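Side-chain contacts in probable chaperone (Pseudomonas aeruginosa, PDB 4JMF), which probably acts as a type III secretion chaperone of the CesT family, pairing with a second copy of itself to hold another protein chain before its export: residues 91-94 against 95-98; 103-106 against 107-110. One frame throughout, in Å; residues are numbered along the deposited sequence.

Contact 1. Residues 91-94 against 95-98; sequences QPLQ and LLDR
With CG anti to its own carbonyl carbon (chi1 -69°), Leu96 carries its isobutyl group back toward Gln91, whose chi1 of -71° makes the same choice. The two side chains cross at a slant, and both methyls of Leu96 meet the aliphatic root of the glutamine, CD2 of Leu96 lying 3.7 Å from CB of Gln91. Glutamine suits this buried place because its methylenes offer a greasy surface while the bent chain turns the amide aside, where OE1 accepts from NE2 of Gln100.

Two successive i to i+3 backbone bonds wind the chain into a short 3-10 turn. Leu95 N reaches Pro92 O at 3.0 Å, and Leu96 N reaches Leu93 O at 3.1 Å; in the second the donor stands 66° out of the carbonyl plane. Leu93 O is gripped again by a water that donates to it and to Leu96 O. Looser apolar contacts complete the turn: Leu93 CD2 lies 4.2 Å from Leu96 CD1, and Pro92 CD 4.3 Å from Leu95 CD1. Proline fits the strand's end, needing no N-H while its carbonyl still accepts.

The turn joins strand 85-92 to helix 98-114, which Asp97 N-caps, its OD1 accepting from Gln100 N. Leu93 packs on helix 3-15 and Leu96 on Ile101 and on Leu47 of strand 46-53, whereas Pro92 and Leu95 face the second subunit, the prolines of the two copies packing together.

Contact 2. Residues 103-106 against 107-110; sequences HQLE and QLVA
His103 and Gln107 stand one turn apart on a regular alpha helix, where four successive i to i+4 bonds join the segments, from Gln107 N to His103 O at 2.9 Å through to Ala110 N to Glu106 O at 2.8 Å. The imidazole swings toward the following turn because its CG is anti to the backbone N (chi1 -175°). CG of Gln107, anti to its own carbonyl carbon, is set over one face of the ring, 3.8 Å from its centroid and displaced toward the rim, a CH-pi contact. The bend at chi2 then lays the amide along the imidazole, the planes 16° apart, with NE2 of Gln107 3.4 Å from CE1 of His103. Glutamine suits the place: a methylene for the ring and a flat polar end beyond it.

A water links the neighbouring side chains, donating to OE1 of Glu106 at 2.7 Å and receiving a weak bond from NE2 of Gln107. On another side of the helix, Leu105 CD1 lies 4.2 Å from Val109 CG2, an apolar pair that also touches the chain of another protein and, through Leu105, Met49. Leu108 turns to the sheet, packing on Leu87 and Met49, and Gln104 sends NE2 to Asn89 OD1 and Leu47 O.

Several of the polar ends have hydrogen-bonding partners: NE2 of His103 is hydrogen-bonded to Asp70 OD2, which should favour a fixed ring orientation, while OE2 of Glu106 and NE2 of Gln107 are both hydrogen-bonded to the backbone of the other protein's chain. Such a helix face, mixing apolar side chains with polar groups that hydrogen-bond to the partner's backbone, is consistent with a chaperone surface that holds an extended partner.

Overall arrangement
Coming from the N terminus, helix 3-15 and strands 28-32, 35-41, 46-53 and 75-78 precede both contacts. Contact 1 then closes the tight turn that ends strand 85-92 and leads into helix 98-114, and contact 2 follows within that helix, closing single helical turns. The two lie in series, neither nesting nor crossing, with centres about 14 Å apart. They meet through Gln104, whose OE1 packs 3.4 Å from Gln91 CB and 3.6 Å from Leu96 CD2. Contact 1 faces helix 3-15 and the second subunit, whereas contact 2 lays the helix across the antiparallel sheet and meets the bound protein.

Contact 1. Residues 91-94 against 95-98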
ATOM      1  N   GLN B  91      -1.987  -3.036  -6.303  1.00 16.05           N
ATOM      2  CA  GLN B  91      -2.624  -4.313  -6.036  1.00 17.75           C
ATOM      3  C   GLN B  91      -1.936  -5.392  -6.839  1.00 15.82           C
ATOM      4  O   GLN B  91      -1.442  -5.128  -7.931  1.00 18.33           O
ATOM      5  CB  GLN B  91      -4.115  -4.262  -6.385  1.00 21.07           C
ATOM      6  CG  GLN B  91      -4.951  -3.403  -5.433  1.00 22.36           C
ATOM      7  CD  GLN B  91      -5.291  -4.124  -4.128  1.00 25.58           C
ATOM      8  OE1 GLN B  91      -6.327  -4.796  -4.022  1.00 26.72           O
ATOM      9  NE2 GLN B  91      -4.423  -3.982  -3.129  1.00 19.94           N
ATOM     10  N   PRO B  92      -1.885  -6.613  -6.292  1.00 16.40           N
ATOM     11  CA  PRO B  92      -1.301  -7.723  -7.050  1.00 19.52           C
ATOM     12  C   PRO B  92      -2.294  -8.148  -8.115  1.00 18.17           C
ATOM     13  O   PRO B  92      -3.497  -8.170  -7.830  1.00 21.54           O
ATOM     14  CB  PRO B  92      -1.166  -8.835  -5.999  1.00 22.45           C
ATOM     15  CG  PRO B  92      -1.483  -8.197  -4.665  1.00 26.57           C
ATOM     16  CD  PRO B  92      -2.387  -7.047  -4.977  1.00 19.97           C
ATOM     17  N   LEU B  93      -1.832  -8.454  -9.320  1.00 21.59           N
ATOM     18  CA  LEU B  93      -2.755  -8.860 -10.385  1.00 21.18           C
ATOM     19  C   LEU B  93      -3.615 -10.075 -10.001  1.00 25.45           C
ATOM     20  O   LEU B  93      -4.744 -10.212 -10.471  1.00 27.40           O
ATOM     21  CB  LEU B  93      -1.985  -9.125 -11.683  1.00 22.21           C
ATOM     22  CG  LEU B  93      -1.262  -7.930 -12.308  1.00 22.40           C
ATOM     23  CD1 LEU B  93      -0.458  -8.354 -13.538  1.00 25.75           C
ATOM     24  CD2 LEU B  93      -2.242  -6.822 -12.677  1.00 17.78           C
ATOM     25  N   GLN B  94      -3.093 -10.942  -9.131  1.00 27.37           N
ATOM     26  CA  GLN B  94      -3.825 -12.136  -8.670  1.00 28.05           C
ATOM     27  C   GLN B  94      -5.138 -11.826  -7.963  1.00 29.98           C
ATOM     28  O   GLN B  94      -6.002 -12.693  -7.865  1.00 31.38           O
ATOM     29  CB  GLN B  94      -2.964 -12.953  -7.704  1.00 32.87           C
ATOM     30  CG  GLN B  94      -1.899 -13.808  -8.356  1.00 45.25           C
ATOM     31  CD  GLN B  94      -1.032 -13.019  -9.320  1.00 49.58           C
ATOM     32  OE1 GLN B  94      -0.374 -12.033  -8.935  1.00 43.83           O
ATOM     33  NE2 GLN B  94      -1.044 -13.431 -10.593  1.00 46.19           N
ATOM     34  N   LEU B  95      -5.274 -10.608  -7.442  1.00 26.02           N
ATOM     35  CA  LEU B  95      -6.465 -10.228  -6.680  1.00 28.62           C
ATOM     36  C   LEU B  95      -7.414  -9.337  -7.475  1.00 28.16           C
ATOM     37  O   LEU B  95      -8.480  -8.966  -6.991  1.00 36.16           O
ATOM     38  CB  LEU B  95      -6.063  -9.480  -5.402  1.00 31.46           C
ATOM     39  CG  LEU B  95      -5.411 -10.250  -4.256  1.00 37.66           C
ATOM     40  CD1 LEU B  95      -5.390  -9.386  -2.983  1.00 38.12           C
ATOM     41  CD2 LEU B  95      -6.156 -11.550  -4.017  1.00 35.30           C
ATOM     42  N   LEU B  96      -7.028  -8.975  -8.691  1.00 23.51           N
ATOM     43  CA  LEU B  96      -7.770  -7.947  -9.413  1.00 24.62           C
ATOM     44  C   LEU B  96      -8.712  -8.527 -10.460  1.00 28.20           C
ATOM     45  O   LEU B  96      -8.347  -8.666 -11.639  1.00 24.14           O
ATOM     46  CB  LEU B  96      -6.824  -6.926 -10.056  1.00 18.93           C
ATOM     47  CG  LEU B  96      -6.060  -5.984  -9.113  1.00 20.54           C
ATOM     48  CD1 LEU B  96      -4.914  -5.345  -9.848  1.00 18.65           C
ATOM     49  CD2 LEU B  96      -6.985  -4.903  -8.557  1.00 18.99           C
ATOM     50  N   ASP B  97      -9.923  -8.865 -10.027  1.00 24.39           N
ATOM     51  CA  ASP B  97     -11.014  -9.048 -10.975  1.00 27.69           C
ATOM     52  C   ASP B  97     -11.614  -7.677 -11.325  1.00 24.97           C
ATOM     53  O   ASP B  97     -11.139  -6.639 -10.836  1.00 18.30           O
ATOM     54  CB  ASP B  97     -12.071 -10.005 -10.427  1.00 21.77           C
ATOM     55  CG  ASP B  97     -12.821  -9.444  -9.229  1.00 26.42           C
ATOM     56  OD1 ASP B  97     -12.553  -8.295  -8.809  1.00 27.27           O
ATOM     57  OD2 ASP B  97     -13.720 -10.152  -8.714  1.00 31.09           O
ATOM     58  N   ARG B  98     -12.653  -7.675 -12.151  1.00 21.67           N
ATOM     59  CA  ARG B  98     -13.255  -6.429 -12.622  1.00 24.46           C
ATOM     60  C   ARG B  98     -13.693  -5.481 -11.511  1.00 20.99           C
ATOM     61  O   ARG B  98     -13.417  -4.278 -11.566  1.00 19.82           O
ATOM     62  CB  ARG B  98     -14.436  -6.708 -13.548  1.00 21.28           C
ATOM     63  CG  ARG B  98     -14.818  -5.481 -14.360  1.00 23.83           C
ATOM     64  CD  ARG B  98     -15.845  -5.821 -15.404  1.00 25.08           C
ATOM     65  NE  ARG B  98     -15.507  -7.058 -16.085  1.00 22.68           N
ATOM     66  CZ  ARG B  98     -16.371  -7.768 -16.799  1.00 24.93           C
ATOM     67  NH1 ARG B  98     -17.622  -7.338 -16.926  1.00 24.94           N
ATOM     68  NH2 ARG B  98     -15.984  -8.902 -17.378  1.00 26.39           N
TER
HETATM   69  O   HOH W   1      -5.717  -9.309 -12.856  1.00 26.90           O

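Contact 2. Residues 103-106 against 107-110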
ATOM      1  N   HIS B 103     -12.485  -0.830  -8.081  1.00 20.43           N
ATOM      2  CA  HIS B 103     -12.368  -0.327  -6.711  1.00 19.89           C
ATOM      3  C   HIS B 103     -11.023   0.359  -6.451  1.00 20.64           C
ATOM      4  O   HIS B 103     -10.970   1.403  -5.784  1.00 19.75           O
ATOM      5  CB  HIS B 103     -12.597  -1.459  -5.708  1.00 18.46           C
ATOM      6  CG  HIS B 103     -12.622  -1.009  -4.282  1.00 21.95           C
ATOM      7  ND1 HIS B 103     -13.724  -0.413  -3.707  1.00 22.28           N
ATOM      8  CD2 HIS B 103     -11.676  -1.063  -3.312  1.00 24.02           C
ATOM      9  CE1 HIS B 103     -13.462  -0.128  -2.443  1.00 23.49           C
ATOM     10  NE2 HIS B 103     -12.225  -0.508  -2.178  1.00 21.59           N
ATOM     11  N   GLN B 104      -9.938  -0.217  -6.968  1.00 19.88           N
ATOM     12  CA  GLN B 104      -8.611   0.380  -6.776  1.00 17.25           C
ATOM     13  C   GLN B 104      -8.552   1.795  -7.321  1.00 18.48           C
ATOM     14  O   GLN B 104      -8.048   2.709  -6.660  1.00 14.81           O
ATOM     15  CB  GLN B 104      -7.511  -0.456  -7.432  1.00 16.56           C
ATOM     16  CG  GLN B 104      -6.101   0.052  -7.100  1.00 15.02           C
ATOM     17  CD  GLN B 104      -5.001  -0.732  -7.797  1.00 19.02           C
ATOM     18  OE1 GLN B 104      -5.252  -1.785  -8.394  1.00 15.94           O
ATOM     19  NE2 GLN B 104      -3.760  -0.222  -7.717  1.00 16.64           N
ATOM     20  N   LEU B 105      -9.050   1.985  -8.538  1.00 16.92           N
ATOM     21  CA  LEU B 105      -9.017   3.311  -9.140  1.00 16.17           C
ATOM     22  C   LEU B 105      -9.926   4.265  -8.365  1.00 21.55           C
ATOM     23  O   LEU B 105      -9.577   5.431  -8.145  1.00 19.22           O
ATOM     24  CB  LEU B 105      -9.420   3.249 -10.620  1.00 18.17           C
ATOM     25  CG  LEU B 105      -9.460   4.578 -11.384  1.00 21.14           C
ATOM     26  CD1 LEU B 105      -8.071   5.246 -11.414  1.00 16.00           C
ATOM     27  CD2 LEU B 105      -9.979   4.363 -12.814  1.00 18.13           C
ATOM     28  N   GLU B 106     -11.081   3.765  -7.938  1.00 19.44           N
ATOM     29  CA  GLU B 106     -12.053   4.606  -7.259  1.00 22.75           C
ATOM     30  C   GLU B 106     -11.503   5.138  -5.949  1.00 21.38           C
ATOM     31  O   GLU B 106     -11.701   6.313  -5.628  1.00 20.56           O
ATOM     32  CB  GLU B 106     -13.344   3.829  -6.998  1.00 23.99           C
ATOM     33  CG  GLU B 106     -14.509   4.706  -6.538  1.00 21.75           C
ATOM     34  CD  GLU B 106     -15.845   4.126  -6.965  1.00 25.20           C
ATOM     35  OE1 GLU B 106     -16.284   3.111  -6.366  1.00 24.61           O
ATOM     36  OE2 GLU B 106     -16.452   4.684  -7.911  1.00 27.36           O
ATOM     37  N   GLN B 107     -10.806   4.286  -5.201  1.00 19.79           N
ATOM     38  CA  GLN B 107     -10.216   4.726  -3.935  1.00 21.71           C
ATOM     39  C   GLN B 107      -9.099   5.743  -4.170  1.00 20.91           C
ATOM     40  O   GLN B 107      -8.931   6.681  -3.383  1.00 21.26           O
ATOM     41  CB  GLN B 107      -9.717   3.532  -3.118  1.00 19.70           C
ATOM     42  CG  GLN B 107     -10.827   2.590  -2.671  1.00 21.96           C
ATOM     43  CD  GLN B 107     -11.888   3.313  -1.866  1.00 27.37           C
ATOM     44  OE1 GLN B 107     -11.598   3.896  -0.815  1.00 28.38           O
ATOM     45  NE2 GLN B 107     -13.126   3.292  -2.360  1.00 23.73           N
ATOM     46  N   LEU B 108      -8.344   5.568  -5.256  1.00 20.25           N
ATOM     47  CA  LEU B 108      -7.325   6.549  -5.625  1.00 20.11           C
ATOM     48  C   LEU B 108      -7.995   7.897  -5.871  1.00 23.40           C
ATOM     49  O   LEU B 108      -7.629   8.913  -5.265  1.00 19.91           O
ATOM     50  CB  LEU B 108      -6.567   6.119  -6.886  1.00 18.35           C
ATOM     51  CG  LEU B 108      -5.486   7.107  -7.338  1.00 22.03           C
ATOM     52  CD1 LEU B 108      -4.407   7.275  -6.258  1.00 18.76           C
ATOM     53  CD2 LEU B 108      -4.861   6.684  -8.672  1.00 19.52           C
ATOM     54  N   VAL B 109      -8.986   7.903  -6.758  1.00 22.96           N
ATOM     55  CA  VAL B 109      -9.686   9.136  -7.099  1.00 22.41           C
ATOM     56  C   VAL B 109     -10.426   9.751  -5.906  1.00 22.98           C
ATOM     57  O   VAL B 109     -10.446  10.975  -5.745  1.00 23.18           O
ATOM     58  CB  VAL B 109     -10.616   8.935  -8.310  1.00 24.11           C
ATOM     59  CG1 VAL B 109     -11.409  10.197  -8.579  1.00 25.12           C
ATOM     60  CG2 VAL B 109      -9.777   8.596  -9.531  1.00 21.58           C
ATOM     61  N   ALA B 110     -10.993   8.910  -5.043  1.00 20.34           N
ATOM     62  CA  ALA B 110     -11.680   9.418  -3.862  1.00 22.98           C
ATOM     63  C   ALA B 110     -10.751  10.250  -2.985  1.00 24.98           C
ATOM     64  O   ALA B 110     -11.151  11.282  -2.449  1.00 25.29           O
ATOM     65  CB  ALA B 110     -12.318   8.278  -3.061  1.00 25.64           C
TER
HETATM   66  O   HOH W   2     -15.216   2.528  -3.961  1.00 30.41           O